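Local coordinates for multisubunit Na+/H+ antiporter, A subunit (PDB 6Z16), which probably takes part in exchanging sodium ions for protons across the cell membrane as the large A subunit of an Mrp-type antiporter complex, at residues A293-A303 with T339-H350; F199-A210 with A237-T247. All coordinates share one frame; numbering follows the deposited sequence.

Interaction 2 comes first along the chain, joining helix 184-214 to helix 234-248; interaction 1 follows, joining helix 296-316 to helix 323-347. Both lie inside the antiporter-type membrane domain shared with complex I subunits, and their centres are about 17 Å apart. They touch directly: Leu-242 and Phe-246, on the side of helix 234-248 turned away from helix 184-214, pack against Trp-298 and Val-302, while Leu-238 meets Ser-295. Helix 234-248 therefore carries glycine-lined packing toward helix 184-214 and bulky apolar packing toward helix 296-316. The two antiparallel pairs are joined through helix 234-248 and the start of helix 296-316, with a phosphatidylethanolamine molecule beside each pair.

Interaction 1 of 2, residues A293-A303 with T339-H350; sequences AVSSVWVWTVA and TSLLGIGGLSFH. With PTY (phosphatidylethanolamine), chain P.
Helices 296-303 and 339-347 run nearly antiparallel, at 155°, with their axes approaching to 7.5 Å, and Gly-343 and Gly-346 present bare backbone to the first helix. Val-299 packs against this glycine surface: its CG1, anti to the carbonyl carbon (chi1 -57°), lies 3.5 Å from Gly-346 C, while CG2, between the backbone N and the carbonyl carbon, reaches Leu-347 CD2. That same leucine methyl sits 3.7 Å from Trp-300 CZ2, the two side chains crossing at about a right angle. Lipid approaches the indole too, and Trp-300 NE1 is 2.8 Å from the phosphate oxygen O13 of phosphatidylethanolamine. Further along, Val-302 CG1 lies against the carbonyl O and the OG1 of Thr-339, and Ala-303 O faces Ser-340 CB at 3.7 Å; the Ser-340 hydroxyl itself bonds back to Leu-337 O. Where the first segment is not yet helical, Ala-293 CB meets Phe-349 CD2 at 3.7 Å. The poorly ordered His-350 turns its ring edge to Val-294 O, with CE1 3.2 Å away. The segments are thus held by van der Waals packing on glycine backbone, without hydrogen bonds between them, while Trp-300 NE1 points to the lipid phosphate, consistent with a position near the membrane surface.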
loop_
_atom_site.group_PDB
_atom_site.type_symbol
_atom_site.label_atom_id
_atom_site.label_comp_id
_atom_site.label_asym_id
_atom_site.label_seq_id
_atom_site.Cartn_x
_atom_site.Cartn_y
_atom_site.Cartn_z
ATOM N N ALA A 293 -27.918 73.677 -74.805
ATOM C CA ALA A 293 -28.293 75.002 -75.290
ATOM C C ALA A 293 -29.789 75.164 -75.483
ATOM O O ALA A 293 -30.226 76.215 -75.953
ATOM C CB ALA A 293 -27.571 75.329 -76.596
ATOM N N VAL A 294 -30.586 74.158 -75.121
ATOM C CA VAL A 294 -32.034 74.331 -75.073
ATOM C C VAL A 294 -32.460 75.139 -73.856
ATOM O O VAL A 294 -33.583 75.655 -73.823
ATOM C CB VAL A 294 -32.676 72.931 -75.136
ATOM C CG1 VAL A 294 -32.455 72.179 -73.843
ATOM C CG2 VAL A 294 -34.151 72.982 -75.529
ATOM N N SER A 295 -31.582 75.300 -72.870
ATOM C CA SER A 295 -31.821 76.160 -71.723
ATOM C C SER A 295 -31.091 77.484 -71.893
ATOM O O SER A 295 -30.124 77.597 -72.645
ATOM C CB SER A 295 -31.366 75.487 -70.431
ATOM O OG SER A 295 -29.958 75.373 -70.394
ATOM N N SER A 296 -31.563 78.493 -71.165
ATOM C CA SER A 296 -31.004 79.830 -71.287
ATOM C C SER A 296 -29.783 80.041 -70.408
ATOM O O SER A 296 -28.969 80.924 -70.711
ATOM C CB SER A 296 -32.067 80.867 -70.938
ATOM O OG SER A 296 -33.169 80.768 -71.819
ATOM N N VAL A 297 -29.644 79.248 -69.341
ATOM C CA VAL A 297 -28.551 79.424 -68.389
ATOM C C VAL A 297 -27.214 79.146 -69.058
ATOM O O VAL A 297 -26.252 79.908 -68.891
ATOM C CB VAL A 297 -28.769 78.514 -67.166
ATOM C CG1 VAL A 297 -27.648 78.689 -66.161
ATOM C CG2 VAL A 297 -30.123 78.782 -66.531
ATOM N N TRP A 298 -27.165 78.086 -69.877
ATOM C CA TRP A 298 -25.977 77.730 -70.647
ATOM C C TRP A 298 -25.560 78.853 -71.580
ATOM O O TRP A 298 -24.428 79.341 -71.508
ATOM C CB TRP A 298 -26.254 76.459 -71.454
ATOM C CG TRP A 298 -25.111 75.946 -72.309
ATOM C CD1 TRP A 298 -24.891 76.220 -73.628
ATOM C CD2 TRP A 298 -24.089 75.016 -71.924
ATOM N NE1 TRP A 298 -23.777 75.556 -74.074
ATOM C CE2 TRP A 298 -23.271 74.805 -73.049
ATOM C CE3 TRP A 298 -23.780 74.354 -70.734
ATOM C CZ2 TRP A 298 -22.171 73.961 -73.019
ATOM C CZ3 TRP A 298 -22.694 73.508 -70.713
ATOM C CH2 TRP A 298 -21.895 73.329 -71.842
ATOM N N VAL A 299 -26.484 79.306 -72.431
ATOM C CA VAL A 299 -26.120 80.215 -73.510
ATOM C C VAL A 299 -25.764 81.592 -72.960
ATOM O O VAL A 299 -24.776 82.206 -73.389
ATOM C CB VAL A 299 -27.232 80.251 -74.582
ATOM C CG1 VAL A 299 -27.471 78.858 -75.087
ATOM C CG2 VAL A 299 -28.542 80.794 -74.071
ATOM N N TRP A 300 -26.465 82.043 -71.915
ATOM C CA TRP A 300 -26.134 83.363 -71.415
ATOM C C TRP A 300 -24.917 83.336 -70.508
ATOM O O TRP A 300 -24.143 84.296 -70.530
ATOM C CB TRP A 300 -27.335 83.999 -70.725
ATOM C CG TRP A 300 -28.438 84.338 -71.696
ATOM C CD1 TRP A 300 -29.643 83.723 -71.808
ATOM C CD2 TRP A 300 -28.400 85.326 -72.735
ATOM N NE1 TRP A 300 -30.377 84.289 -72.817
ATOM C CE2 TRP A 300 -29.633 85.274 -73.406
ATOM C CE3 TRP A 300 -27.449 86.265 -73.148
ATOM C CZ2 TRP A 300 -29.941 86.116 -74.470
ATOM C CZ3 TRP A 300 -27.755 87.096 -74.207
ATOM C CH2 TRP A 300 -28.991 87.018 -74.855
ATOM N N THR A 301 -24.685 82.239 -69.775
ATOM C CA THR A 301 -23.466 82.122 -68.980
ATOM C C THR A 301 -22.232 82.113 -69.871
ATOM O O THR A 301 -21.275 82.866 -69.631
ATOM C CB THR A 301 -23.520 80.853 -68.136
ATOM O OG1 THR A 301 -24.688 80.882 -67.314
ATOM C CG2 THR A 301 -22.297 80.769 -67.252
ATOM N N VAL A 302 -22.280 81.311 -70.944
ATOM C CA VAL A 302 -21.162 81.191 -71.879
ATOM C C VAL A 302 -20.880 82.525 -72.561
ATOM O O VAL A 302 -19.738 83.013 -72.547
ATOM C CB VAL A 302 -21.453 80.079 -72.903
ATOM C CG1 VAL A 302 -20.448 80.081 -73.971
ATOM C CG2 VAL A 302 -21.376 78.749 -72.257
ATOM N N ALA A 303 -21.928 83.159 -73.113
ATOM C CA ALA A 303 -21.763 84.410 -73.848
ATOM C C ALA A 303 -21.250 85.535 -72.954
ATOM O O ALA A 303 -20.312 86.259 -73.326
ATOM C CB ALA A 303 -23.089 84.806 -74.492
ATOM N N THR A 339 -15.529 81.790 -77.303
ATOM C CA THR A 339 -16.599 81.219 -76.490
ATOM C C THR A 339 -17.837 82.116 -76.426
ATOM O O THR A 339 -18.950 81.593 -76.335
ATOM C CB THR A 339 -16.089 80.855 -75.091
ATOM O OG1 THR A 339 -17.137 80.225 -74.348
ATOM C CG2 THR A 339 -15.611 82.041 -74.339
ATOM N N SER A 340 -17.693 83.443 -76.543
ATOM C CA SER A 340 -18.880 84.294 -76.646
ATOM C C SER A 340 -19.645 84.029 -77.940
ATOM O O SER A 340 -20.890 83.993 -77.947
ATOM C CB SER A 340 -18.478 85.761 -76.552
ATOM O OG SER A 340 -17.704 86.136 -77.671
ATOM N N LEU A 341 -18.916 83.807 -79.040
ATOM C CA LEU A 341 -19.580 83.396 -80.275
ATOM C C LEU A 341 -20.233 82.025 -80.146
ATOM O O LEU A 341 -21.291 81.790 -80.739
ATOM C CB LEU A 341 -18.591 83.407 -81.432
ATOM C CG LEU A 341 -18.197 84.797 -81.902
ATOM C CD1 LEU A 341 -17.061 84.709 -82.890
ATOM C CD2 LEU A 341 -19.400 85.465 -82.531
ATOM N N LEU A 342 -19.635 81.123 -79.361
ATOM C CA LEU A 342 -20.282 79.841 -79.082
ATOM C C LEU A 342 -21.572 80.006 -78.281
ATOM O O LEU A 342 -22.525 79.245 -78.479
ATOM C CB LEU A 342 -19.318 78.913 -78.343
ATOM C CG LEU A 342 -18.165 78.307 -79.134
ATOM C CD1 LEU A 342 -17.227 77.565 -78.209
ATOM C CD2 LEU A 342 -18.721 77.374 -80.192
ATOM N N GLY A 343 -21.626 81.001 -77.393
ATOM C CA GLY A 343 -22.864 81.271 -76.672
ATOM C C GLY A 343 -23.978 81.785 -77.571
ATOM O O GLY A 343 -25.137 81.372 -77.439
ATOM N N ILE A 344 -23.643 82.684 -78.501
ATOM C CA ILE A 344 -24.653 83.153 -79.457
ATOM C C ILE A 344 -25.093 82.013 -80.384
ATOM O O ILE A 344 -26.280 81.874 -80.736
ATOM C CB ILE A 344 -24.110 84.357 -80.244
ATOM C CG1 ILE A 344 -23.588 85.425 -79.285
ATOM C CG2 ILE A 344 -25.190 84.950 -81.130
ATOM C CD1 ILE A 344 -24.621 85.973 -78.341
ATOM N N GLY A 345 -24.155 81.144 -80.753
ATOM C CA GLY A 345 -24.535 79.953 -81.480
ATOM C C GLY A 345 -25.368 78.977 -80.679
ATOM O O GLY A 345 -26.069 78.147 -81.263
ATOM N N GLY A 346 -25.280 79.034 -79.353
ATOM C CA GLY A 346 -26.237 78.312 -78.538
ATOM C C GLY A 346 -27.614 78.946 -78.584
ATOM O O GLY A 346 -28.629 78.244 -78.545
ATOM N N LEU A 347 -27.665 80.285 -78.660
ATOM C CA LEU A 347 -28.944 80.984 -78.848
ATOM C C LEU A 347 -29.628 80.620 -80.155
ATOM O O LEU A 347 -30.840 80.819 -80.281
ATOM C CB LEU A 347 -28.780 82.505 -78.816
ATOM C CG LEU A 347 -28.572 83.258 -77.514
ATOM C CD1 LEU A 347 -28.225 84.690 -77.828
ATOM C CD2 LEU A 347 -29.851 83.192 -76.717
ATOM N N SER A 348 -28.869 80.125 -81.134
ATOM C CA SER A 348 -29.462 79.614 -82.376
ATOM C C SER A 348 -30.495 78.498 -82.191
ATOM O O SER A 348 -31.328 78.303 -83.081
ATOM C CB SER A 348 -28.377 79.090 -83.312
ATOM O OG SER A 348 -28.962 78.494 -84.452
ATOM N N PHE A 349 -30.466 77.753 -81.083
ATOM C CA PHE A 349 -31.316 76.569 -80.949
ATOM C C PHE A 349 -32.775 76.864 -80.637
ATOM O O PHE A 349 -33.622 75.997 -80.874
ATOM C CB PHE A 349 -30.780 75.639 -79.860
ATOM C CG PHE A 349 -29.662 74.771 -80.314
ATOM C CD1 PHE A 349 -29.925 73.540 -80.892
ATOM C CD2 PHE A 349 -28.353 75.197 -80.203
ATOM C CE1 PHE A 349 -28.899 72.739 -81.324
ATOM C CE2 PHE A 349 -27.328 74.408 -80.635
ATOM C CZ PHE A 349 -27.597 73.177 -81.197
ATOM N N HIS A 350 -33.096 78.039 -80.099
ATOM C CA HIS A 350 -34.454 78.263 -79.617
ATOM C C HIS A 350 -35.414 78.519 -80.769
ATOM O O HIS A 350 -36.310 77.710 -81.035
ATOM C CB HIS A 350 -34.471 79.431 -78.635
ATOM C CG HIS A 350 -33.629 79.201 -77.422
ATOM N ND1 HIS A 350 -34.001 78.343 -76.411
ATOM C CD2 HIS A 350 -32.431 79.713 -77.059
ATOM C CE1 HIS A 350 -33.070 78.339 -75.476
ATOM N NE2 HIS A 350 -32.105 79.161 -75.845
HETATM C C1 PTY P . -31.912 87.484 -69.023
HETATM C C2 PTY P . -36.836 85.904 -74.584
HETATM C C3 PTY P . -35.314 86.028 -74.387
HETATM O O4 PTY P . -30.479 87.657 -69.117
HETATM C C5 PTY P . -33.665 85.985 -69.975
HETATM C C6 PTY P . -32.244 86.094 -69.493
HETATM O O7 PTY P . -32.080 85.148 -68.388
HETATM C C8 PTY P . -30.891 84.538 -68.276
HETATM O O10 PTY P . -29.923 84.850 -68.912
HETATM C C11 PTY P . -30.952 83.393 -67.304
HETATM C C12 PTY P . -30.004 83.484 -66.112
HETATM C C13 PTY P . -28.527 83.322 -66.455
HETATM C C14 PTY P . -27.633 83.232 -65.231
HETATM C C15 PTY P . -26.164 83.529 -65.491
HETATM C C16 PTY P . -25.887 84.976 -65.850
HETATM C C17 PTY P . -24.482 85.436 -65.498
HETATM C C18 PTY P . -23.382 84.729 -66.266
HETATM C C19 PTY P . -21.976 85.133 -65.850
HETATM C C20 PTY P . -21.568 84.638 -64.473
HETATM C C30 PTY P . -29.865 88.239 -68.085
HETATM C C31 PTY P . -28.380 88.273 -68.288
HETATM O O30 PTY P . -30.440 88.666 -67.122
HETATM C C32 PTY P . -27.680 89.398 -67.536
HETATM C C33 PTY P . -28.080 90.784 -68.019
HETATM C C34 PTY P . -27.368 91.919 -67.304
HETATM C C35 PTY P . -25.894 92.039 -67.646
HETATM C C36 PTY P . -25.630 92.455 -69.083
HETATM C C37 PTY P . -24.156 92.646 -69.405
HETATM P P1 PTY P . -33.643 86.759 -72.447
HETATM O O11 PTY P . -35.100 86.595 -73.071
HETATM O O12 PTY P . -33.141 87.923 -72.945
HETATM O O13 PTY P . -32.867 85.620 -72.684
HETATM O O14 PTY P . -33.885 86.970 -71.008
HETATM N N1 PTY P . -37.153 85.993 -76.011
#

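Interaction 2 of 2, residues F199-A210 with A237-T247; sequences FGGLLMLGGFVA and ALVLILFGAFT
Leu-240 CB lies 3.3 Å from Leu-203 O and also rests on Gly-207 CA, so the leucine side chain lies against the opposing backbone. Its CD2 meets Leu-203 CD2 at 3.8 Å, the two leucines crossing at about a right angle, and the other methyl of Leu-203, CD1, reaches CE2 of the poorly ordered Phe-243. Phe-199 extends the row: its CE2 is 3.4 Å from Phe-243 CE2, close to the plane of the Phe-243 ring, ring planes 88° apart. On the other flank of the Gly-200/Gly-244 contact, Met-204 leaves its backbone with CG opposite N (chi1 178°), then bends at chi2 and chi3, which folds CE back over the second helix to 3.4 Å from Ala-245 N. Ile-241 lays CG1 3.6 Å from Gly-207 C and meets Phe-208 CD1. At the two ends, Ala-210 CB touches Ala-237 CB, and Thr-247 CB packs on Gly-200 CA.

Three glycines set this spacing. Gly-200 and Gly-244 bring their CA atoms to 3.9 Å, and Gly-207 comes similarly near Ala-237. Outside the pair, Trp-166 of helix 159-177 touches Met-204, Phe-199 packs on Leu-416 of a neighbouring subunit, and phosphatidylethanolamine contacts Leu-203 and Leu-240. Axes 7.1 Å apart at 149° mark a close-packed antiparallel transmembrane helix pair with glycines at the closest backbone approaches and large apolar side chains on the flanks, within the antiporter-like membrane domain shared with complex I.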
loop_
_atom_site.group_PDB
_atom_site.type_symbol
_atom_site.label_atom_id
_atom_site.label_comp_id
_atom_site.label_asym_id
_atom_site.label_seq_id
_atom_site.Cartn_x
_atom_site.Cartn_y
_atom_site.Cartn_z
ATOM N N PHE A 199 -8.808 71.375 -60.298
ATOM C CA PHE A 199 -10.083 71.803 -59.723
ATOM C C PHE A 199 -11.195 71.784 -60.764
ATOM O O PHE A 199 -12.275 71.199 -60.542
ATOM C CB PHE A 199 -9.870 73.189 -59.105
ATOM C CG PHE A 199 -11.094 73.816 -58.521
ATOM C CD1 PHE A 199 -11.772 73.218 -57.476
ATOM C CD2 PHE A 199 -11.496 75.071 -58.940
ATOM C CE1 PHE A 199 -12.882 73.816 -56.919
ATOM C CE2 PHE A 199 -12.592 75.681 -58.379
ATOM C CZ PHE A 199 -13.293 75.049 -57.371
ATOM N N GLY A 200 -10.905 72.342 -61.940
ATOM C CA GLY A 200 -11.864 72.289 -63.029
ATOM C C GLY A 200 -12.143 70.882 -63.524
ATOM O O GLY A 200 -13.283 70.545 -63.839
ATOM N N GLY A 201 -11.117 70.029 -63.557
ATOM C CA GLY A 201 -11.313 68.674 -64.046
ATOM C C GLY A 201 -12.140 67.813 -63.113
ATOM O O GLY A 201 -12.950 67.001 -63.563
ATOM N N LEU A 202 -11.970 67.998 -61.801
ATOM C CA LEU A 202 -12.770 67.242 -60.840
ATOM C C LEU A 202 -14.232 67.673 -60.863
ATOM O O LEU A 202 -15.138 66.823 -60.829
ATOM C CB LEU A 202 -12.176 67.393 -59.445
ATOM C CG LEU A 202 -10.833 66.683 -59.293
ATOM C CD1 LEU A 202 -10.172 67.044 -57.991
ATOM C CD2 LEU A 202 -11.036 65.191 -59.383
ATOM N N LEU A 203 -14.492 68.982 -60.961
ATOM C CA LEU A 203 -15.891 69.388 -61.082
ATOM C C LEU A 203 -16.476 69.013 -62.444
ATOM O O LEU A 203 -17.678 68.733 -62.546
ATOM C CB LEU A 203 -16.026 70.881 -60.795
ATOM C CG LEU A 203 -15.688 71.173 -59.328
ATOM C CD1 LEU A 203 -15.704 72.643 -59.022
ATOM C CD2 LEU A 203 -16.623 70.431 -58.383
ATOM N N MET A 204 -15.629 68.929 -63.475
ATOM C CA MET A 204 -16.038 68.389 -64.767
ATOM C C MET A 204 -16.459 66.929 -64.661
ATOM O O MET A 204 -17.447 66.515 -65.281
ATOM C CB MET A 204 -14.883 68.531 -65.757
ATOM C CG MET A 204 -15.165 67.966 -67.123
ATOM S SD MET A 204 -16.305 68.935 -68.101
ATOM C CE MET A 204 -15.158 70.113 -68.768
ATOM N N LEU A 205 -15.704 66.132 -63.893
ATOM C CA LEU A 205 -16.066 64.736 -63.649
ATOM C C LEU A 205 -17.405 64.620 -62.939
ATOM O O LEU A 205 -18.227 63.762 -63.288
ATOM C CB LEU A 205 -14.984 64.043 -62.823
ATOM C CG LEU A 205 -15.300 62.607 -62.391
ATOM C CD1 LEU A 205 -15.470 61.682 -63.581
ATOM C CD2 LEU A 205 -14.255 62.078 -61.436
ATOM N N GLY A 206 -17.634 65.476 -61.939
ATOM C CA GLY A 206 -18.924 65.479 -61.261
ATOM C C GLY A 206 -20.080 65.813 -62.187
ATOM O O GLY A 206 -21.144 65.184 -62.124
ATOM N N GLY A 207 -19.866 66.773 -63.092
ATOM C CA GLY A 207 -20.890 67.093 -64.076
ATOM C C GLY A 207 -21.138 65.971 -65.068
ATOM O O GLY A 207 -22.284 65.723 -65.455
ATOM N N PHE A 208 -20.069 65.279 -65.486
ATOM C CA PHE A 208 -20.205 64.115 -66.366
ATOM C C PHE A 208 -21.020 63.010 -65.717
ATOM O O PHE A 208 -21.866 62.389 -66.368
ATOM C CB PHE A 208 -18.830 63.568 -66.744
ATOM C CG PHE A 208 -18.113 64.367 -67.779
ATOM C CD1 PHE A 208 -18.795 65.242 -68.604
ATOM C CD2 PHE A 208 -16.745 64.239 -67.927
ATOM C CE1 PHE A 208 -18.122 65.971 -69.557
ATOM C CE2 PHE A 208 -16.067 64.963 -68.873
ATOM C CZ PHE A 208 -16.754 65.828 -69.691
ATOM N N VAL A 209 -20.773 62.751 -64.431
ATOM C CA VAL A 209 -21.499 61.705 -63.721
ATOM C C VAL A 209 -22.970 62.079 -63.561
ATOM O O VAL A 209 -23.864 61.240 -63.758
ATOM C CB VAL A 209 -20.818 61.435 -62.370
ATOM C CG1 VAL A 209 -21.635 60.516 -61.544
ATOM C CG2 VAL A 209 -19.465 60.819 -62.597
ATOM N N ALA A 210 -23.245 63.351 -63.244
ATOM C CA ALA A 210 -24.628 63.811 -63.132
ATOM C C ALA A 210 -25.362 63.719 -64.465
ATOM O O ALA A 210 -26.538 63.337 -64.509
ATOM C CB ALA A 210 -24.656 65.241 -62.601
ATOM N N ALA A 237 -25.481 69.291 -63.479
ATOM C CA ALA A 237 -24.596 68.822 -64.542
ATOM C C ALA A 237 -24.167 69.967 -65.443
ATOM O O ALA A 237 -22.990 70.068 -65.806
ATOM C CB ALA A 237 -25.290 67.742 -65.365
ATOM N N LEU A 238 -25.112 70.849 -65.777
ATOM C CA LEU A 238 -24.830 72.026 -66.593
ATOM C C LEU A 238 -23.787 72.918 -65.934
ATOM O O LEU A 238 -22.776 73.266 -66.554
ATOM C CB LEU A 238 -26.134 72.788 -66.824
ATOM C CG LEU A 238 -26.319 73.890 -67.864
ATOM C CD1 LEU A 238 -27.772 73.880 -68.277
ATOM C CD2 LEU A 238 -25.942 75.260 -67.342
ATOM N N VAL A 239 -23.988 73.237 -64.654
ATOM C CA VAL A 239 -23.101 74.169 -63.963
ATOM C C VAL A 239 -21.722 73.551 -63.737
ATOM O O VAL A 239 -20.701 74.224 -63.907
ATOM C CB VAL A 239 -23.754 74.641 -62.651
ATOM C CG1 VAL A 239 -22.810 75.509 -61.842
ATOM C CG2 VAL A 239 -25.007 75.422 -62.956
ATOM N N LEU A 240 -21.655 72.252 -63.428
ATOM C CA LEU A 240 -20.354 71.642 -63.149
ATOM C C LEU A 240 -19.536 71.416 -64.422
ATOM O O LEU A 240 -18.328 71.706 -64.439
ATOM C CB LEU A 240 -20.542 70.339 -62.376
ATOM C CG LEU A 240 -20.995 70.477 -60.922
ATOM C CD1 LEU A 240 -21.314 69.130 -60.326
ATOM C CD2 LEU A 240 -19.932 71.174 -60.110
ATOM N N ILE A 241 -20.168 70.898 -65.491
ATOM C CA ILE A 241 -19.501 70.764 -66.789
ATOM C C ILE A 241 -19.037 72.121 -67.294
ATOM O O ILE A 241 -17.900 72.277 -67.762
ATOM C CB ILE A 241 -20.440 70.088 -67.807
ATOM C CG1 ILE A 241 -20.635 68.610 -67.500
ATOM C CG2 ILE A 241 -19.938 70.252 -69.227
ATOM C CD1 ILE A 241 -21.712 67.977 -68.347
ATOM N N LEU A 242 -19.890 73.135 -67.150
ATOM C CA LEU A 242 -19.576 74.467 -67.631
ATOM C C LEU A 242 -18.461 75.102 -66.818
ATOM O O LEU A 242 -17.622 75.827 -67.365
ATOM C CB LEU A 242 -20.855 75.289 -67.576
ATOM C CG LEU A 242 -20.920 76.574 -68.352
ATOM C CD1 LEU A 242 -20.623 76.204 -69.763
ATOM C CD2 LEU A 242 -22.311 77.141 -68.235
ATOM N N PHE A 243 -18.404 74.773 -65.531
ATOM C CA PHE A 243 -17.353 75.253 -64.649
ATOM C C PHE A 243 -16.001 74.676 -65.048
ATOM O O PHE A 243 -15.001 75.399 -65.130
ATOM C CB PHE A 243 -17.709 74.849 -63.220
ATOM C CG PHE A 243 -16.940 75.573 -62.170
ATOM C CD1 PHE A 243 -17.399 76.785 -61.673
ATOM C CD2 PHE A 243 -15.749 75.062 -61.700
ATOM C CE1 PHE A 243 -16.699 77.450 -60.705
ATOM C CE2 PHE A 243 -15.041 75.727 -60.751
ATOM C CZ PHE A 243 -15.519 76.918 -60.240
ATOM N N GLY A 244 -15.960 73.370 -65.320
ATOM C CA GLY A 244 -14.704 72.755 -65.728
ATOM C C GLY A 244 -14.233 73.205 -67.098
ATOM O O GLY A 244 -13.030 73.408 -67.319
ATOM N N ALA A 245 -15.176 73.391 -68.028
ATOM C CA ALA A 245 -14.830 73.865 -69.360
ATOM C C ALA A 245 -14.361 75.309 -69.339
ATOM O O ALA A 245 -13.496 75.683 -70.136
ATOM C CB ALA A 245 -16.022 73.705 -70.297
ATOM N N PHE A 246 -14.902 76.136 -68.439
ATOM C CA PHE A 246 -14.376 77.489 -68.296
ATOM C C PHE A 246 -13.034 77.485 -67.595
ATOM O O PHE A 246 -12.239 78.412 -67.774
ATOM C CB PHE A 246 -15.349 78.368 -67.517
ATOM C CG PHE A 246 -16.598 78.704 -68.261
ATOM C CD1 PHE A 246 -16.681 78.550 -69.634
ATOM C CD2 PHE A 246 -17.701 79.172 -67.575
ATOM C CE1 PHE A 246 -17.841 78.858 -70.302
ATOM C CE2 PHE A 246 -18.859 79.482 -68.240
ATOM C CZ PHE A 246 -18.927 79.323 -69.607
ATOM N N THR A 247 -12.773 76.465 -66.785
ATOM C CA THR A 247 -11.508 76.415 -66.071
ATOM C C THR A 247 -10.365 76.035 -67.004
ATOM O O THR A 247 -9.252 76.560 -66.877
ATOM C CB THR A 247 -11.611 75.419 -64.925
ATOM O OG1 THR A 247 -12.823 75.653 -64.197
ATOM C CG2 THR A 247 -10.461 75.616 -63.992
#